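Local coordinates for protein serine-threonine phosphatase 2C (Toxoplasma gondii, PDB 2I44) that probably removes phosphate from phosphoserine and phosphothreonine in proteins, as a metal-dependent phosphatase of the PP2C family, and binds calcium ions, at residues Val6-Leu14 and Arg39-Val47; Asp52-Val63 and Ala136-Lys147. One frame throughout, in Å; residues are numbered along the deposited sequence.

In the fold
Strands 38-43 and 53-62 follow one another in the chain and lie side by side in one antiparallel sheet, and the two contacts lie on the outer sides of this strand pair. Contact 1 (6-14 with 39-47) lays the N-terminal segment along strand 38-43; contact 2 (52-63 with 136-147) joins strand 53-62 to strand 137-146. Their centres are about 10 Å apart. Between them runs the 38-43/53-62 seam, where Arg39 O lies 2.7 Å from Phe59 N and Thr41 N 2.7 Å from Gly57 O, both probable hydrogen bonds. Contact 2 carries Asp60, which binds both calcium ions, and Gly61, which binds one of them, whereas in contact 1 the side chain of Phe40 remains about 12 Å from a calcium ion.

Contact 1 of 2, residues Val6-Leu14 and Arg39-Val47; sequences VPPTIHVPL and RFTLCPQLV
His11 and Phe40 each use a ring against the other's backbone: the imidazole takes hold of strand 38-43 at the Phe40 carbonyl, while the phenyl ring of Phe40 swings back against the backbone of residues 11-13. With chi1 at -57°, CG of His11 lies beside its own backbone N and the ring reaches the strand edge-on. Its ND1 donates to Phe40 O at 2.9 Å; the N-H...O angle of 166°, an oxygen almost in the ring plane and a donor on a lone pair in the carbonyl plane mark a straight bond. NE2, the other ring nitrogen, donates a weak bond to Thr9 OG1 within its own segment. The side chain of Thr41 runs alongside the imidazole, pointing the same way, and its hydroxyl is hydrogen-bonded to Lys72 O of helix 66-80.

Phe40 has CG between its backbone N and carbonyl carbon (chi1 55°), which brings the far end of the ring up against the N-terminal segment: CE1 lies 3.3 Å from Val12 N, and Val12 C sits at the ring edge, in plane. Water 2 stands over the centre of one face, 3.7 Å above the plane, and links His11 O to Phe40 N.

Beyond these rings the backbones pair at Ile10 and Leu42, with Ile10 N to Leu42 O at 2.7 Å and Leu42 N to Ile10 O at 3.0 Å. The Leu14 and Leu42 side chains cross at about a right angle, CD2 to CD1 3.7 Å. At the other end Pro7 CB packs 3.7 Å from Cys43 SG, and water 1 bridges Pro8 O and Gln45 N.

The other edge of strand 38-43 is bonded to strand 53-62. On this edge an irregular N-terminal segment adds one antiparallel bridge, Ile10 with Leu42, to the rim of a sheet of the PP2C beta-sandwich.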
loop_
_atom_site.group_PDB
_atom_site.type_symbol
_atom_site.label_atom_id
_atom_site.label_comp_id
_atom_site.label_asym_id
_atom_site.label_seq_id
_atom_site.Cartn_x
_atom_site.Cartn_y
_atom_site.Cartn_z
ATOM N N VAL A 6 -1.919 -6.902 -20.468
ATOM C CA VAL A 6 -1.910 -6.122 -19.235
ATOM C C VAL A 6 -2.112 -4.651 -19.590
ATOM O O VAL A 6 -1.405 -4.110 -20.437
ATOM C CB VAL A 6 -0.558 -6.266 -18.478
ATOM C CG1 VAL A 6 -0.558 -5.387 -17.234
ATOM C CG2 VAL A 6 -0.322 -7.711 -18.096
ATOM N N PRO A 7 -3.078 -3.983 -18.941
ATOM C CA PRO A 7 -3.340 -2.566 -19.216
ATOM C C PRO A 7 -2.144 -1.698 -18.824
ATOM O O PRO A 7 -1.427 -2.003 -17.866
ATOM C CB PRO A 7 -4.562 -2.263 -18.356
ATOM C CG PRO A 7 -5.231 -3.605 -18.219
ATOM C CD PRO A 7 -4.065 -4.520 -17.991
ATOM N N PRO A 8 -1.914 -0.606 -19.563
ATOM C CA PRO A 8 -0.790 0.280 -19.258
ATOM C C PRO A 8 -0.787 0.767 -17.808
ATOM O O PRO A 8 -1.838 1.078 -17.245
ATOM C CB PRO A 8 -0.963 1.418 -20.267
ATOM C CG PRO A 8 -2.437 1.406 -20.554
ATOM C CD PRO A 8 -2.735 -0.059 -20.653
ATOM N N THR A 9 0.399 0.809 -17.208
ATOM C CA THR A 9 0.554 1.259 -15.834
ATOM C C THR A 9 1.572 2.388 -15.747
ATOM O O THR A 9 2.438 2.532 -16.612
ATOM C CB THR A 9 1.011 0.102 -14.897
ATOM O OG1 THR A 9 2.175 -0.533 -15.439
ATOM C CG2 THR A 9 -0.096 -0.927 -14.735
ATOM N N ILE A 10 1.459 3.194 -14.698
ATOM C CA ILE A 10 2.377 4.300 -14.493
ATOM C C ILE A 10 3.239 4.035 -13.262
ATOM O O ILE A 10 2.741 3.566 -12.235
ATOM C CB ILE A 10 1.599 5.623 -14.343
ATOM C CG1 ILE A 10 0.862 5.916 -15.656
ATOM C CG2 ILE A 10 2.555 6.765 -13.996
ATOM C CD1 ILE A 10 -0.147 7.039 -15.586
ATOM N N HIS A 11 4.531 4.329 -13.372
ATOM C CA HIS A 11 5.462 4.106 -12.271
ATOM C C HIS A 11 6.425 5.275 -12.070
ATOM O O HIS A 11 7.457 5.133 -11.417
ATOM C CB HIS A 11 6.267 2.832 -12.517
ATOM C CG HIS A 11 5.424 1.611 -12.712
ATOM N ND1 HIS A 11 4.727 1.013 -11.684
ATOM C CD2 HIS A 11 5.169 0.873 -13.818
ATOM C CE1 HIS A 11 4.082 -0.041 -12.149
ATOM N NE2 HIS A 11 4.333 -0.149 -13.441
ATOM N N VAL A 12 6.080 6.431 -12.621
ATOM C CA VAL A 12 6.918 7.619 -12.493
ATOM C C VAL A 12 6.066 8.739 -11.935
ATOM O O VAL A 12 4.843 8.666 -11.993
ATOM C CB VAL A 12 7.477 8.077 -13.867
ATOM C CG1 VAL A 12 8.441 7.045 -14.412
ATOM C CG2 VAL A 12 6.324 8.311 -14.852
ATOM N N PRO A 13 6.700 9.786 -11.378
ATOM C CA PRO A 13 5.951 10.918 -10.821
ATOM C C PRO A 13 4.896 11.382 -11.821
ATOM O O PRO A 13 5.162 11.487 -13.016
ATOM C CB PRO A 13 7.037 11.963 -10.587
ATOM C CG PRO A 13 8.209 11.117 -10.193
ATOM C CD PRO A 13 8.151 9.973 -11.191
ATOM N N LEU A 14 3.695 11.650 -11.322
ATOM C CA LEU A 14 2.588 12.070 -12.167
ATOM C C LEU A 14 1.998 13.409 -11.735
ATOM O O LEU A 14 1.356 13.501 -10.694
ATOM C CB LEU A 14 1.487 11.002 -12.129
ATOM C CG LEU A 14 0.157 11.225 -12.863
ATOM C CD1 LEU A 14 0.359 11.109 -14.366
ATOM C CD2 LEU A 14 -0.859 10.189 -12.396
ATOM N N ARG A 39 8.210 2.695 -4.009
ATOM C CA ARG A 39 7.776 2.437 -5.375
ATOM C C ARG A 39 6.261 2.634 -5.445
ATOM O O ARG A 39 5.596 2.760 -4.416
ATOM C CB ARG A 39 8.162 1.016 -5.800
ATOM C CG ARG A 39 9.668 0.813 -5.980
ATOM C CD ARG A 39 10.208 1.652 -7.141
ATOM N NE ARG A 39 11.614 1.366 -7.427
ATOM C CZ ARG A 39 12.645 1.779 -6.689
ATOM N NH1 ARG A 39 12.448 2.514 -5.601
ATOM N NH2 ARG A 39 13.880 1.442 -7.034
ATOM N N PHE A 40 5.712 2.670 -6.652
ATOM C CA PHE A 40 4.277 2.864 -6.798
ATOM C C PHE A 40 3.788 2.443 -8.176
ATOM O O PHE A 40 4.567 2.326 -9.126
ATOM C CB PHE A 40 3.923 4.327 -6.530
ATOM C CG PHE A 40 4.685 5.304 -7.380
ATOM C CD1 PHE A 40 4.342 5.505 -8.712
ATOM C CD2 PHE A 40 5.739 6.036 -6.844
ATOM C CE1 PHE A 40 5.031 6.421 -9.497
ATOM C CE2 PHE A 40 6.437 6.957 -7.626
ATOM C CZ PHE A 40 6.081 7.148 -8.954
ATOM N N THR A 41 2.481 2.241 -8.276
ATOM C CA THR A 41 1.876 1.795 -9.512
ATOM C C THR A 41 0.483 2.382 -9.648
ATOM O O THR A 41 -0.294 2.375 -8.700
ATOM C CB THR A 41 1.785 0.251 -9.528
ATOM O OG1 THR A 41 3.109 -0.304 -9.487
ATOM C CG2 THR A 41 1.047 -0.243 -10.774
ATOM N N LEU A 42 0.181 2.910 -10.827
ATOM C CA LEU A 42 -1.130 3.471 -11.090
ATOM C C LEU A 42 -1.609 2.997 -12.456
ATOM O O LEU A 42 -0.947 3.230 -13.467
ATOM C CB LEU A 42 -1.084 5.007 -11.046
ATOM C CG LEU A 42 -2.434 5.742 -11.066
ATOM C CD1 LEU A 42 -2.245 7.190 -10.662
ATOM C CD2 LEU A 42 -3.060 5.657 -12.438
ATOM N N CYS A 43 -2.750 2.315 -12.479
ATOM C CA CYS A 43 -3.331 1.832 -13.731
ATOM C C CYS A 43 -4.637 2.602 -13.960
ATOM O O CYS A 43 -5.683 2.236 -13.433
ATOM C CB CYS A 43 -3.607 0.331 -13.639
ATOM S SG CYS A 43 -4.101 -0.426 -15.209
ATOM N N PRO A 44 -4.588 3.682 -14.759
ATOM C CA PRO A 44 -5.757 4.520 -15.057
ATOM C C PRO A 44 -6.987 3.814 -15.633
ATOM O O PRO A 44 -8.120 4.155 -15.288
ATOM C CB PRO A 44 -5.184 5.587 -15.991
ATOM C CG PRO A 44 -4.099 4.860 -16.696
ATOM C CD PRO A 44 -3.436 4.083 -15.585
ATOM N N GLN A 45 -6.773 2.848 -16.518
ATOM C CA GLN A 45 -7.888 2.096 -17.095
ATOM C C GLN A 45 -7.613 0.615 -16.871
ATOM O O GLN A 45 -6.930 -0.037 -17.658
ATOM C CB GLN A 45 -8.039 2.391 -18.592
ATOM C CG GLN A 45 -9.027 1.466 -19.291
ATOM C CD GLN A 45 -9.247 1.818 -20.753
ATOM O OE1 GLN A 45 -9.983 2.752 -21.076
ATOM N NE2 GLN A 45 -8.604 1.073 -21.643
ATOM N N LEU A 46 -8.158 0.088 -15.782
ATOM C CA LEU A 46 -7.948 -1.304 -15.409
ATOM C C LEU A 46 -8.766 -2.305 -16.228
ATOM O O LEU A 46 -8.309 -3.422 -16.487
ATOM C CB LEU A 46 -8.247 -1.474 -13.916
ATOM C CG LEU A 46 -7.861 -2.800 -13.270
ATOM C CD1 LEU A 46 -6.361 -3.027 -13.391
ATOM C CD2 LEU A 46 -8.286 -2.777 -11.811
ATOM N N VAL A 47 -9.967 -1.907 -16.637
ATOM C CA VAL A 47 -10.831 -2.786 -17.418
ATOM C C VAL A 47 -11.091 -2.230 -18.815
ATOM O O VAL A 47 -11.810 -1.246 -18.973
ATOM C CB VAL A 47 -12.187 -3.003 -16.706
ATOM C CG1 VAL A 47 -13.056 -3.968 -17.514
ATOM C CG2 VAL A 47 -11.954 -3.537 -15.292
HETATM O O HOH W 1 -4.411 1.556 -17.776
HETATM O O HOH W 2 7.674 3.349 -8.796
#

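Contact 2 of 2, residues Asp52-Val63 and Ala136-Lys147; sequences DCAFFGVFDGTV and ASSTSVTAVLAK. With CA (calcium ion), chain E; CA (calcium ion), chain D.
With CG anti to the backbone N (chi1 -173°), Asp60 sends its carboxylate to both calcium ions, while Thr139, chi1 65°, turns OG1 back to Asp60 N. OD1 of Asp60 binds the chain E calcium at 2.2 Å and OD2 the chain D calcium at 2.2 Å; Gly61 O also binds the first. Thr139 OG1 accepts from Asp60 N at 3.1 Å and has a second partner in Ser158 OG. Asp60 O in turn receives Thr139 N at 2.9 Å, so the backbone of the metal ligand is held on both its polar atoms.

Away from the ions strands 53-62 and 140-146 run antiparallel (173°), paired from Cys53 with Ala146 to Val58 with Val141; the partner strand is interrupted at Thr139, where the side-chain OG1 takes the Asp60 N-H. Phe55 CZ meets Thr142 CG2 at 3.7 Å, the two side chains crossing at a slant, on the face covered by helix 98-130; Phe56 lies on the other face, its CB 4.1 Å from Ala143 CB.

Water 4 bridges the two ions, and Asp266 and Asp311 add ligands to the chain D calcium. An aspartate near the end of a core strand, bridging two metal ions, is characteristic of the PP2C active site.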
loop_
_atom_site.group_PDB
_atom_site.type_symbol
_atom_site.label_atom_id
_atom_site.label_comp_id
_atom_site.label_asym_id
_atom_site.label_seq_id
_atom_site.Cartn_x
_atom_site.Cartn_y
_atom_site.Cartn_z
ATOM N N ASP A 52 -14.414 3.463 -15.599
ATOM C CA ASP A 52 -14.678 3.629 -14.175
ATOM C C ASP A 52 -13.922 2.609 -13.318
ATOM O O ASP A 52 -14.354 2.274 -12.212
ATOM C CB ASP A 52 -16.179 3.500 -13.918
ATOM C CG ASP A 52 -16.694 2.110 -14.216
ATOM O OD1 ASP A 52 -16.046 1.405 -15.019
ATOM O OD2 ASP A 52 -17.743 1.728 -13.658
ATOM N N CYS A 53 -12.807 2.105 -13.841
ATOM C CA CYS A 53 -11.980 1.135 -13.122
ATOM C C CYS A 53 -10.517 1.548 -13.137
ATOM O O CYS A 53 -9.972 1.912 -14.179
ATOM C CB CYS A 53 -12.096 -0.256 -13.742
ATOM S SG CYS A 53 -13.711 -1.012 -13.558
ATOM N N ALA A 54 -9.875 1.484 -11.976
ATOM C CA ALA A 54 -8.469 1.845 -11.886
ATOM C C ALA A 54 -7.817 1.152 -10.704
ATOM O O ALA A 54 -8.500 0.712 -9.779
ATOM C CB ALA A 54 -8.325 3.359 -11.761
ATOM N N PHE A 55 -6.491 1.054 -10.756
ATOM C CA PHE A 55 -5.702 0.430 -9.694
ATOM C C PHE A 55 -4.719 1.453 -9.135
ATOM O O PHE A 55 -4.116 2.220 -9.887
ATOM C CB PHE A 55 -4.913 -0.767 -10.229
ATOM C CG PHE A 55 -3.984 -1.378 -9.215
ATOM C CD1 PHE A 55 -4.439 -2.352 -8.332
ATOM C CD2 PHE A 55 -2.660 -0.963 -9.127
ATOM C CE1 PHE A 55 -3.588 -2.908 -7.379
ATOM C CE2 PHE A 55 -1.800 -1.511 -8.175
ATOM C CZ PHE A 55 -2.265 -2.484 -7.301
ATOM N N PHE A 56 -4.561 1.451 -7.817
ATOM C CA PHE A 56 -3.646 2.372 -7.155
ATOM C C PHE A 56 -2.795 1.596 -6.165
ATOM O O PHE A 56 -3.323 0.845 -5.348
ATOM C CB PHE A 56 -4.438 3.451 -6.415
ATOM C CG PHE A 56 -5.344 4.246 -7.307
ATOM C CD1 PHE A 56 -4.843 5.288 -8.082
ATOM C CD2 PHE A 56 -6.697 3.929 -7.403
ATOM C CE1 PHE A 56 -5.684 6.008 -8.946
ATOM C CE2 PHE A 56 -7.542 4.642 -8.262
ATOM C CZ PHE A 56 -7.034 5.680 -9.033
ATOM N N GLY A 57 -1.482 1.794 -6.220
ATOM C CA GLY A 57 -0.602 1.086 -5.307
ATOM C C GLY A 57 0.678 1.833 -4.976
ATOM O O GLY A 57 1.293 2.448 -5.843
ATOM N N VAL A 58 1.066 1.788 -3.708
ATOM C CA VAL A 58 2.283 2.429 -3.240
ATOM C C VAL A 58 3.018 1.378 -2.418
ATOM O O VAL A 58 2.395 0.639 -1.650
ATOM C CB VAL A 58 1.966 3.671 -2.374
ATOM C CG1 VAL A 58 3.250 4.231 -1.770
ATOM C CG2 VAL A 58 1.281 4.732 -3.223
ATOM N N PHE A 59 4.337 1.309 -2.564
ATOM C CA PHE A 59 5.106 0.285 -1.861
ATOM C C PHE A 59 6.353 0.791 -1.153
ATOM O O PHE A 59 7.240 1.365 -1.782
ATOM C CB PHE A 59 5.501 -0.803 -2.869
ATOM C CG PHE A 59 4.381 -1.210 -3.785
ATOM C CD1 PHE A 59 3.414 -2.117 -3.362
ATOM C CD2 PHE A 59 4.268 -0.647 -5.056
ATOM C CE1 PHE A 59 2.348 -2.457 -4.188
ATOM C CE2 PHE A 59 3.205 -0.983 -5.891
ATOM C CZ PHE A 59 2.242 -1.891 -5.454
ATOM N N ASP A 60 6.423 0.571 0.159
ATOM C CA ASP A 60 7.587 0.997 0.940
ATOM C C ASP A 60 8.547 -0.181 1.103
ATOM O O ASP A 60 8.335 -1.069 1.933
ATOM C CB ASP A 60 7.154 1.510 2.327
ATOM C CG ASP A 60 8.307 2.137 3.122
ATOM O OD1 ASP A 60 9.475 2.030 2.688
ATOM O OD2 ASP A 60 8.033 2.735 4.192
ATOM N N GLY A 61 9.612 -0.186 0.307
ATOM C CA GLY A 61 10.580 -1.259 0.398
ATOM C C GLY A 61 11.569 -1.050 1.526
ATOM O O GLY A 61 11.733 0.068 2.024
ATOM N N THR A 62 12.213 -2.132 1.943
ATOM C CA THR A 62 13.217 -2.085 2.995
ATOM C C THR A 62 14.217 -3.224 2.756
ATOM O O THR A 62 13.846 -4.289 2.259
ATOM C CB THR A 62 12.583 -2.218 4.396
ATOM O OG1 THR A 62 13.610 -2.203 5.392
ATOM C CG2 THR A 62 11.812 -3.506 4.509
ATOM N N VAL A 63 15.470 -2.988 3.136
ATOM C CA VAL A 63 16.565 -3.935 2.937
ATOM C C VAL A 63 16.751 -4.045 1.426
ATOM O O VAL A 63 16.606 -5.115 0.839
ATOM C CB VAL A 63 16.261 -5.343 3.519
ATOM C CG1 VAL A 63 17.515 -6.196 3.464
ATOM C CG2 VAL A 63 15.761 -5.232 4.958
ATOM N N ALA A 136 14.867 -8.894 1.470
ATOM C CA ALA A 136 14.236 -7.808 0.727
ATOM C C ALA A 136 12.725 -7.923 0.917
ATOM O O ALA A 136 12.126 -8.954 0.599
ATOM C CB ALA A 136 14.596 -7.889 -0.759
ATOM N N SER A 137 12.123 -6.863 1.452
ATOM C CA SER A 137 10.692 -6.828 1.719
ATOM C C SER A 137 10.069 -5.498 1.302
ATOM O O SER A 137 10.769 -4.561 0.909
ATOM C CB SER A 137 10.428 -7.026 3.217
ATOM O OG SER A 137 11.027 -8.205 3.713
ATOM N N SER A 138 8.743 -5.420 1.404
ATOM C CA SER A 138 8.025 -4.201 1.065
ATOM C C SER A 138 6.620 -4.193 1.664
ATOM O O SER A 138 5.956 -5.234 1.766
ATOM C CB SER A 138 7.927 -4.043 -0.462
ATOM O OG SER A 138 7.218 -2.863 -0.828
ATOM N N THR A 139 6.175 -3.018 2.088
ATOM C CA THR A 139 4.825 -2.890 2.605
ATOM C C THR A 139 3.997 -2.697 1.346
ATOM O O THR A 139 4.530 -2.629 0.231
ATOM C CB THR A 139 4.615 -1.614 3.409
ATOM O OG1 THR A 139 4.753 -0.500 2.520
ATOM C CG2 THR A 139 5.612 -1.499 4.549
ATOM N N SER A 140 2.692 -2.580 1.534
ATOM C CA SER A 140 1.796 -2.347 0.427
ATOM C C SER A 140 0.449 -1.792 0.865
ATOM O O SER A 140 -0.116 -2.220 1.869
ATOM C CB SER A 140 1.576 -3.643 -0.361
ATOM O OG SER A 140 0.531 -3.494 -1.308
ATOM N N VAL A 141 -0.021 -0.797 0.123
ATOM C CA VAL A 141 -1.346 -0.225 0.314
ATOM C C VAL A 141 -1.838 -0.153 -1.114
ATOM O O VAL A 141 -1.202 0.478 -1.960
ATOM C CB VAL A 141 -1.359 1.214 0.893
ATOM C CG1 VAL A 141 -1.130 1.176 2.374
ATOM C CG2 VAL A 141 -0.345 2.082 0.177
ATOM N N THR A 142 -2.942 -0.830 -1.397
ATOM C CA THR A 142 -3.491 -0.818 -2.742
ATOM C C THR A 142 -4.965 -0.462 -2.706
ATOM O O THR A 142 -5.629 -0.626 -1.688
ATOM C CB THR A 142 -3.332 -2.192 -3.433
ATOM O OG1 THR A 142 -3.994 -3.200 -2.657
ATOM C CG2 THR A 142 -1.859 -2.542 -3.605
ATOM N N ALA A 143 -5.467 0.041 -3.824
ATOM C CA ALA A 143 -6.868 0.412 -3.939
ATOM C C ALA A 143 -7.345 0.058 -5.335
ATOM O O ALA A 143 -6.723 0.434 -6.327
ATOM C CB ALA A 143 -7.045 1.912 -3.690
ATOM N N VAL A 144 -8.445 -0.679 -5.409
ATOM C CA VAL A 144 -8.999 -1.058 -6.694
ATOM C C VAL A 144 -10.350 -0.359 -6.854
ATOM O O VAL A 144 -11.298 -0.644 -6.123
ATOM C CB VAL A 144 -9.169 -2.592 -6.790
ATOM C CG1 VAL A 144 -9.861 -2.978 -8.104
ATOM C CG2 VAL A 144 -7.800 -3.261 -6.706
ATOM N N LEU A 145 -10.410 0.590 -7.785
ATOM C CA LEU A 145 -11.636 1.322 -8.065
ATOM C C LEU A 145 -12.381 0.572 -9.165
ATOM O O LEU A 145 -11.807 0.277 -10.212
ATOM C CB LEU A 145 -11.319 2.741 -8.544
ATOM C CG LEU A 145 -12.517 3.538 -9.076
ATOM C CD1 LEU A 145 -13.467 3.859 -7.933
ATOM C CD2 LEU A 145 -12.035 4.822 -9.739
ATOM N N ALA A 146 -13.651 0.260 -8.925
ATOM C CA ALA A 146 -14.462 -0.452 -9.908
ATOM C C ALA A 146 -15.943 -0.178 -9.674
ATOM O O ALA A 146 -16.494 -0.525 -8.624
ATOM C CB ALA A 146 -14.193 -1.950 -9.830
ATOM N N LYS A 147 -16.572 0.455 -10.661
ATOM C CA LYS A 147 -17.992 0.792 -10.628
ATOM C C LYS A 147 -18.477 1.310 -9.272
ATOM O O LYS A 147 -19.360 0.719 -8.649
ATOM C CB LYS A 147 -18.829 -0.425 -11.038
ATOM C CG LYS A 147 -20.275 -0.093 -11.401
ATOM C CD LYS A 147 -21.101 -1.349 -11.651
ATOM C CE LYS A 147 -22.541 -0.999 -12.015
ATOM N NZ LYS A 147 -23.417 -2.204 -12.137
HETATM CA CA CA E . 11.625 1.936 3.179
HETATM CA CA CA D . 9.551 4.159 4.983
HETATM O O HOH W 3 8.952 5.392 3.109
HETATM O O HOH W 4 11.473 3.710 4.270
HETATM O O HOH W 5 9.571 2.901 6.449
HETATM O O HOH W 6 11.198 0.963 5.246
HETATM O O HOH W 7 13.880 1.963 2.909
#